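Local coordinates for GCN5-related N-acetyltransferase (Exiguobacterium sibiricum 255-15, PDB 3GY9), which probably transfers an acyl group, most likely acetyl, from an acyl-coenzyme A to an acceptor not yet identified, as GCN5-related N-acetyltransferases do, at residues Q118-Y123 with I136-D141; M68-S71 with G77-R80. All blocks are in the same frame, centred on the assembly; numbering follows the deposited sequence.

Interaction 1 of 2, residues Q118-Y123 with I136-D141. With COA (coenzyme A), chain B.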
loop_
_atom_site.group_PDB
_atom_site.type_symbol
_atom_site.label_atom_id
_atom_site.label_comp_id
_atom_site.label_asym_id
_atom_site.label_seq_id
_atom_site.Cartn_x
_atom_site.Cartn_y
_atom_site.Cartn_z
ATOM N N GLN A 118 -13.088 -3.395 -1.356
ATOM C CA GLN A 118 -13.848 -2.412 -0.580
ATOM C C GLN A 118 -13.576 -0.953 -0.942
ATOM O O GLN A 118 -14.339 -0.080 -0.525
ATOM C CB GLN A 118 -13.603 -2.614 0.924
ATOM C CG GLN A 118 -13.905 -4.022 1.436
ATOM N N ALA A 119 -12.541 -0.665 -1.723
ATOM C CA ALA A 119 -12.166 0.731 -1.921
ATOM C C ALA A 119 -12.023 1.150 -3.387
ATOM O O ALA A 119 -11.055 1.812 -3.765
ATOM C CB ALA A 119 -10.896 1.021 -1.149
ATOM N N ASP A 120 -13.009 0.800 -4.210
ATOM C CA ASP A 120 -12.957 1.138 -5.631
ATOM C C ASP A 120 -12.888 2.653 -5.893
ATOM O O ASP A 120 -12.047 3.098 -6.673
ATOM C CB ASP A 120 -14.130 0.457 -6.383
ATOM C CG ASP A 120 -14.263 0.908 -7.841
ATOM O OD1 ASP A 120 -13.300 0.749 -8.627
ATOM O OD2 ASP A 120 -15.338 1.435 -8.197
ATOM N N PRO A 121 -13.764 3.448 -5.260
ATOM C CA PRO A 121 -13.729 4.902 -5.467
ATOM C C PRO A 121 -12.357 5.534 -5.175
ATOM O O PRO A 121 -11.888 6.367 -5.960
ATOM C CB PRO A 121 -14.767 5.408 -4.464
ATOM C CG PRO A 121 -15.736 4.267 -4.353
ATOM C CD PRO A 121 -14.870 3.058 -4.364
ATOM N N PHE A 122 -11.748 5.124 -4.067
ATOM C CA PHE A 122 -10.404 5.583 -3.707
ATOM C C PHE A 122 -9.421 5.310 -4.843
ATOM O O PHE A 122 -8.729 6.223 -5.313
ATOM C CB PHE A 122 -9.945 4.900 -2.420
ATOM C CG PHE A 122 -8.498 5.157 -2.057
ATOM C CD1 PHE A 122 -8.051 6.448 -1.821
ATOM C CD2 PHE A 122 -7.606 4.109 -1.923
ATOM C CE1 PHE A 122 -6.719 6.685 -1.478
ATOM C CE2 PHE A 122 -6.295 4.344 -1.554
ATOM C CZ PHE A 122 -5.858 5.645 -1.341
ATOM N N TYR A 123 -9.365 4.058 -5.295
ATOM C CA TYR A 123 -8.384 3.681 -6.324
ATOM C C TYR A 123 -8.678 4.300 -7.688
ATOM O O TYR A 123 -7.754 4.709 -8.392
ATOM C CB TYR A 123 -8.195 2.155 -6.371
ATOM C CG TYR A 123 -7.484 1.661 -5.128
ATOM C CD1 TYR A 123 -6.165 2.017 -4.897
ATOM C CD2 TYR A 123 -8.124 0.863 -4.170
ATOM C CE1 TYR A 123 -5.483 1.596 -3.783
ATOM C CE2 TYR A 123 -7.438 0.440 -3.030
ATOM C CZ TYR A 123 -6.119 0.823 -2.841
ATOM O OH TYR A 123 -5.381 0.443 -1.730
ATOM N N ILE A 136 -6.783 -9.763 -9.239
ATOM C CA ILE A 136 -6.643 -8.305 -9.206
ATOM C C ILE A 136 -7.964 -7.621 -9.510
ATOM O O ILE A 136 -8.814 -8.136 -10.232
ATOM C CB ILE A 136 -5.547 -7.759 -10.170
ATOM C CG1 ILE A 136 -5.881 -8.045 -11.635
ATOM C CG2 ILE A 136 -4.180 -8.331 -9.818
ATOM C CD1 ILE A 136 -5.058 -7.218 -12.608
ATOM N N THR A 137 -8.137 -6.457 -8.889
ATOM C CA THR A 137 -9.317 -5.630 -9.107
ATOM C C THR A 137 -8.967 -4.322 -9.825
ATOM O O THR A 137 -9.827 -3.747 -10.506
ATOM C CB THR A 137 -10.029 -5.259 -7.787
ATOM O OG1 THR A 137 -9.135 -4.552 -6.917
ATOM C CG2 THR A 137 -10.591 -6.502 -7.082
ATOM N N HIS A 138 -7.729 -3.851 -9.701
ATOM C CA HIS A 138 -7.357 -2.535 -10.236
ATOM C C HIS A 138 -5.975 -2.563 -10.855
ATOM O O HIS A 138 -5.089 -3.254 -10.359
ATOM C CB HIS A 138 -7.398 -1.469 -9.153
ATOM C CG HIS A 138 -8.778 -1.149 -8.675
ATOM N ND1 HIS A 138 -9.408 -1.882 -7.691
ATOM C CD2 HIS A 138 -9.659 -0.192 -9.059
ATOM C CE1 HIS A 138 -10.609 -1.376 -7.474
ATOM N NE2 HIS A 138 -10.792 -0.360 -8.300
ATOM N N THR A 139 -5.803 -1.812 -11.939
ATOM C CA THR A 139 -4.541 -1.781 -12.672
ATOM C C THR A 139 -4.228 -0.363 -13.161
ATOM O O THR A 139 -5.133 0.442 -13.392
ATOM C CB THR A 139 -4.581 -2.769 -13.871
ATOM O OG1 THR A 139 -3.278 -2.881 -14.464
ATOM C CG2 THR A 139 -5.592 -2.330 -14.934
ATOM N N LEU A 140 -2.947 -0.071 -13.354
ATOM C CA LEU A 140 -2.538 1.233 -13.878
ATOM C C LEU A 140 -1.219 1.093 -14.618
ATOM O O LEU A 140 -0.258 0.597 -14.037
ATOM C CB LEU A 140 -2.390 2.238 -12.734
ATOM C CG LEU A 140 -1.877 3.641 -13.082
ATOM C CD1 LEU A 140 -2.843 4.335 -14.023
ATOM C CD2 LEU A 140 -1.647 4.452 -11.803
ATOM N N ASP A 141 -1.173 1.551 -15.865
ATOM C CA ASP A 141 0.063 1.541 -16.655
ATOM C C ASP A 141 0.896 2.792 -16.392
ATOM O O ASP A 141 0.352 3.871 -16.185
ATOM C CB ASP A 141 -0.255 1.490 -18.153
ATOM C CG ASP A 141 -0.833 0.165 -18.596
ATOM O OD1 ASP A 141 -0.590 -0.869 -17.935
ATOM O OD2 ASP A 141 -1.517 0.172 -19.642
HETATM N N1A COA B . -13.415 4.449 3.919
HETATM C C2A COA B . -13.179 4.096 2.604
HETATM N N3A COA B . -12.812 5.047 1.672
HETATM C C4A COA B . -12.679 6.340 2.061
HETATM C C5A COA B . -12.913 6.720 3.380
HETATM C C6A COA B . -13.284 5.760 4.316
HETATM N N6A COA B . -13.618 6.103 5.553
HETATM N N7A COA B . -12.708 8.059 3.459
HETATM C C8A COA B . -12.355 8.524 2.241
HETATM N N9A COA B . -12.346 7.463 1.368
HETATM C C1B COA B . -12.062 7.494 -0.070
HETATM C C2B COA B . -12.800 8.624 -0.771
HETATM O O2B COA B . -13.181 8.206 -2.068
HETATM C C3B COA B . -11.768 9.718 -0.853
HETATM O O3B COA B . -11.952 10.599 -1.933
HETATM P P3B COA B . -12.414 12.102 -1.598
HETATM O O7A COA B . -12.533 12.893 -2.880
HETATM O O8A COA B . -13.737 12.014 -0.881
HETATM O O9A COA B . -11.406 12.770 -0.693
HETATM C C4B COA B . -10.498 8.914 -1.027
HETATM O O4B COA B . -10.682 7.740 -0.257
HETATM C C5B COA B . -9.238 9.672 -0.605
HETATM O O5B COA B . -9.352 10.072 0.737
HETATM P P1A COA B . -8.188 9.820 1.837
HETATM O O1A COA B . -6.828 10.106 1.281
HETATM O O2A COA B . -8.597 10.644 3.014
HETATM O O3A COA B . -8.433 8.268 2.126
HETATM P P2A COA B . -8.088 7.441 3.451
HETATM O O4A COA B . -6.919 8.024 4.224
HETATM O O5A COA B . -9.341 7.188 4.205
HETATM O O6A COA B . -7.583 6.079 2.771
HETATM C CBP COA B . -8.455 3.844 2.385
HETATM C CCP COA B . -8.442 5.306 1.933
HETATM C CDP COA B . -7.061 3.254 2.193
HETATM C CEP COA B . -9.458 3.090 1.489
HETATM C CAP COA B . -8.854 3.762 3.872
HETATM O OAP COA B . -10.070 4.451 4.068
HETATM C C9P COA B . -9.018 2.334 4.310
HETATM O O9P COA B . -7.920 1.564 4.719
HETATM N N8P COA B . -10.265 1.875 4.263
HETATM C C7P COA B . -10.606 0.515 4.663
HETATM C C6P COA B . -11.728 -0.055 3.793
HETATM C C5P COA B . -13.023 0.683 4.048
HETATM O O5P COA B . -13.014 1.790 4.614
HETATM N N4P COA B . -14.140 0.083 3.642
HETATM C C3P COA B . -15.401 0.787 3.554
HETATM C C2P COA B . -15.975 1.129 4.929
HETATM S S1P COA B . -16.184 -0.286 6.039
#
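The first turn of helix 120-125 comes up to the start of strand 138-141 with Tyr123 and His138 nearest in backbone, their CA atoms 7.4 Å apart, a gap bridged mainly by side chains. Asp120 and His138 carry the polar link: His138 NE2 donates to Asp120 OD1 over 2.8 Å with 164° at the hydrogen. The carboxylate oxygen lies close to the imidazole plane and accepts the hydrogen bond on its anti lone pair, while the carboxylate and ring planes are turned 30° apart. Asp120 reaches the ring edge because its CG stands anti to the backbone N (chi1 172°). Over one face of the same imidazole sits Tyr123 CB, a CH-pi contact 4.0 Å from the ring centroid; the phenol ring leads away, with Phe122 CD2 over its centre. The other imidazole nitrogen, ND1, is hydrogen-bonded to Thr137 OG1 at 2.8 Å, and Thr137 and His138 together form a classic beta bulge opposite Leu114. On the far side of the helical turn, Phe122 lays its ring against coenzyme A, whose CCP lies 3.8 Å above the ring plane, over its centre, and Ala119 CB touches CEP. Bonds at both ring nitrogens hold the imidazole against rotation, Gln124, also bonded to Asp120 OD1, steadies the carboxylate, and the nearby carboxylate would probably favour a positive charge on the ring.

Interaction 2 of 2, residues M68-S71 with G77-R80; sequences MKQS and GRIR. With SO4 (sulfate ion), chain E; SO4 (sulfate ion), chain F.
The beta hairpin of strands 61-69 and 76-84, part of the central sheet of the GNAT fold, is joined here near its turn. Met68, present as selenomethionine, and Arg78 form an antiparallel hydrogen-bonded pair: Arg78 N donates to Met68 O at 2.7 Å, and Met68 N to Arg78 O at 3.0 Å. Next along, Lys69 and Gly77 make a non-hydrogen-bonded pair whose CA atoms are 4.5 Å apart.

Beyond the paired strand residues, Gln70 bends back at chi2 (64°) to bring its amide beside the extended Arg78. Arg78 NH1 donates to Gln70 OE1 over 2.6 Å, meeting a lone pair in the carbonyl plane, and OE1 in turn lies in the guanidinium plane, although the amide and guanidinium planes are 57° apart. Gln70 NE2 bonds to Ser71 O, so both ends of the amide are held. Arg78 NH2 reaches Lys135 O; with an alanine here, Gln70 OE1 and the Lys135 carbonyl would probably lose this donor, leaving the amide less firmly held.

Arg80 CD rests 3.6 Å from Met68 CG, and the bend at chi3 (67°) beyond it sets the direction in which NE and the guanidinium leave. Its guanidinium is paired with Glu42 and meets two sulfates, probably from the crystallisation liquor. NE and NH2 bond to separate oxygens of one sulfate, and NH2 also bonds to the other. At the guanidinium edge, near its plane, Met68 SE lies 3.5 Å from Arg80 NH1.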
loop_
_atom_site.group_PDB
_atom_site.type_symbol
_atom_site.label_atom_id
_atom_site.label_comp_id
_atom_site.label_asym_id
_atom_site.label_seq_id
_atom_site.Cartn_x
_atom_site.Cartn_y
_atom_site.Cartn_z
HETATM N N MSE A 68 5.539 -4.676 -4.040
HETATM C CA MSE A 68 6.554 -5.647 -4.383
HETATM C C MSE A 68 6.235 -6.235 -5.756
HETATM O O MSE A 68 5.272 -5.844 -6.401
HETATM C CB MSE A 68 6.651 -6.732 -3.303
HETATM C CG MSE A 68 5.405 -7.570 -3.134
HETATM SE SE MSE A 68 5.608 -9.007 -1.837
HETATM C CE MSE A 68 6.610 -10.202 -2.953
ATOM N N LYS A 69 7.066 -7.157 -6.219
ATOM C CA LYS A 69 6.853 -7.744 -7.513
ATOM C C LYS A 69 5.564 -8.557 -7.542
ATOM O O LYS A 69 5.279 -9.307 -6.613
ATOM C CB LYS A 69 8.047 -8.633 -7.870
ATOM C CG LYS A 69 7.998 -9.126 -9.294
ATOM C CD LYS A 69 9.153 -10.061 -9.626
ATOM C CE LYS A 69 8.941 -10.732 -10.980
ATOM N NZ LYS A 69 7.665 -11.527 -11.024
ATOM N N GLN A 70 4.795 -8.417 -8.625
ATOM C CA GLN A 70 3.630 -9.270 -8.866
ATOM C C GLN A 70 4.115 -10.580 -9.425
ATOM O O GLN A 70 4.774 -10.609 -10.442
ATOM C CB GLN A 70 2.664 -8.610 -9.843
ATOM C CG GLN A 70 1.526 -9.521 -10.334
ATOM C CD GLN A 70 0.596 -9.950 -9.230
ATOM O OE1 GLN A 70 0.131 -9.146 -8.437
ATOM N NE2 GLN A 70 0.313 -11.243 -9.171
ATOM N N SER A 71 3.799 -11.667 -8.742
ATOM C CA SER A 71 4.231 -12.982 -9.183
ATOM C C SER A 71 3.572 -13.332 -10.502
ATOM O O SER A 71 2.402 -13.010 -10.731
ATOM C CB SER A 71 3.878 -14.036 -8.138
ATOM O OG SER A 71 2.485 -14.054 -7.898
ATOM N N GLY A 77 4.269 -4.557 -10.776
ATOM C CA GLY A 77 4.333 -4.532 -9.321
ATOM C C GLY A 77 2.941 -4.620 -8.737
ATOM O O GLY A 77 1.973 -4.227 -9.364
ATOM N N ARG A 78 2.862 -5.163 -7.530
ATOM C CA ARG A 78 1.618 -5.296 -6.799
ATOM C C ARG A 78 1.661 -4.386 -5.584
ATOM O O ARG A 78 2.631 -4.446 -4.806
ATOM C CB ARG A 78 1.451 -6.740 -6.329
ATOM C CG ARG A 78 0.085 -6.978 -5.736
ATOM C CD ARG A 78 -0.033 -8.403 -5.219
ATOM N NE ARG A 78 -1.415 -8.739 -4.853
ATOM C CZ ARG A 78 -2.285 -9.332 -5.674
ATOM N NH1 ARG A 78 -1.984 -9.616 -6.927
ATOM N NH2 ARG A 78 -3.509 -9.576 -5.248
ATOM N N ILE A 79 0.649 -3.528 -5.430
ATOM C CA ILE A 79 0.494 -2.709 -4.245
ATOM C C ILE A 79 -0.190 -3.552 -3.173
ATOM O O ILE A 79 -1.223 -4.142 -3.435
ATOM C CB ILE A 79 -0.296 -1.435 -4.573
ATOM C CG1 ILE A 79 0.541 -0.573 -5.543
ATOM C CG2 ILE A 79 -0.664 -0.675 -3.299
ATOM C CD1 ILE A 79 -0.207 0.614 -6.131
ATOM N N ARG A 80 0.446 -3.656 -1.999
ATOM C CA ARG A 80 0.028 -4.613 -0.988
ATOM C C ARG A 80 -0.155 -4.009 0.366
ATOM O O ARG A 80 0.557 -3.098 0.765
ATOM C CB ARG A 80 1.082 -5.703 -0.848
ATOM C CG ARG A 80 1.395 -6.396 -2.173
ATOM C CD ARG A 80 1.960 -7.793 -1.962
ATOM N NE ARG A 80 0.982 -8.700 -1.384
ATOM C CZ ARG A 80 1.257 -9.897 -0.877
ATOM N NH1 ARG A 80 2.493 -10.362 -0.843
ATOM N NH2 ARG A 80 0.284 -10.609 -0.347
HETATM S S SO4 E . -2.609 -7.703 -0.625
HETATM O O1 SO4 E . -2.895 -6.599 0.296
HETATM O O2 SO4 E . -2.344 -8.936 0.108
HETATM O O3 SO4 E . -1.470 -7.368 -1.465
HETATM O O4 SO4 E . -3.758 -7.910 -1.517
HETATM S S SO4 F . 0.696 -13.010 2.200
HETATM O O1 SO4 F . -0.555 -12.254 2.119
HETATM O O2 SO4 F . 1.566 -12.329 3.156
HETATM O O3 SO4 F . 1.270 -13.127 0.851
HETATM O O4 SO4 F . 0.426 -14.346 2.713
#

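Overall arrangement
From the N terminus the chain first meets interaction 2, which closes the short hairpin loop between strands 61-69 and 76-84. It then runs through helix 93-105 and strand 111-114 before interaction 1 closes the loop between helix 120-125 and strand 138-141, a loop that contains strand 129-130. The two closures follow in series, neither nested nor crossed. Strand 111-114 connects them across the sheet: it lies between 76-84 and 138-141 and bonds to both through its backbone. Their centres are 14 Å apart, yet they touch where Ile136 CG2 packs 3.9 Å from Arg78 NH1. Interaction 1 alone borders coenzyme A.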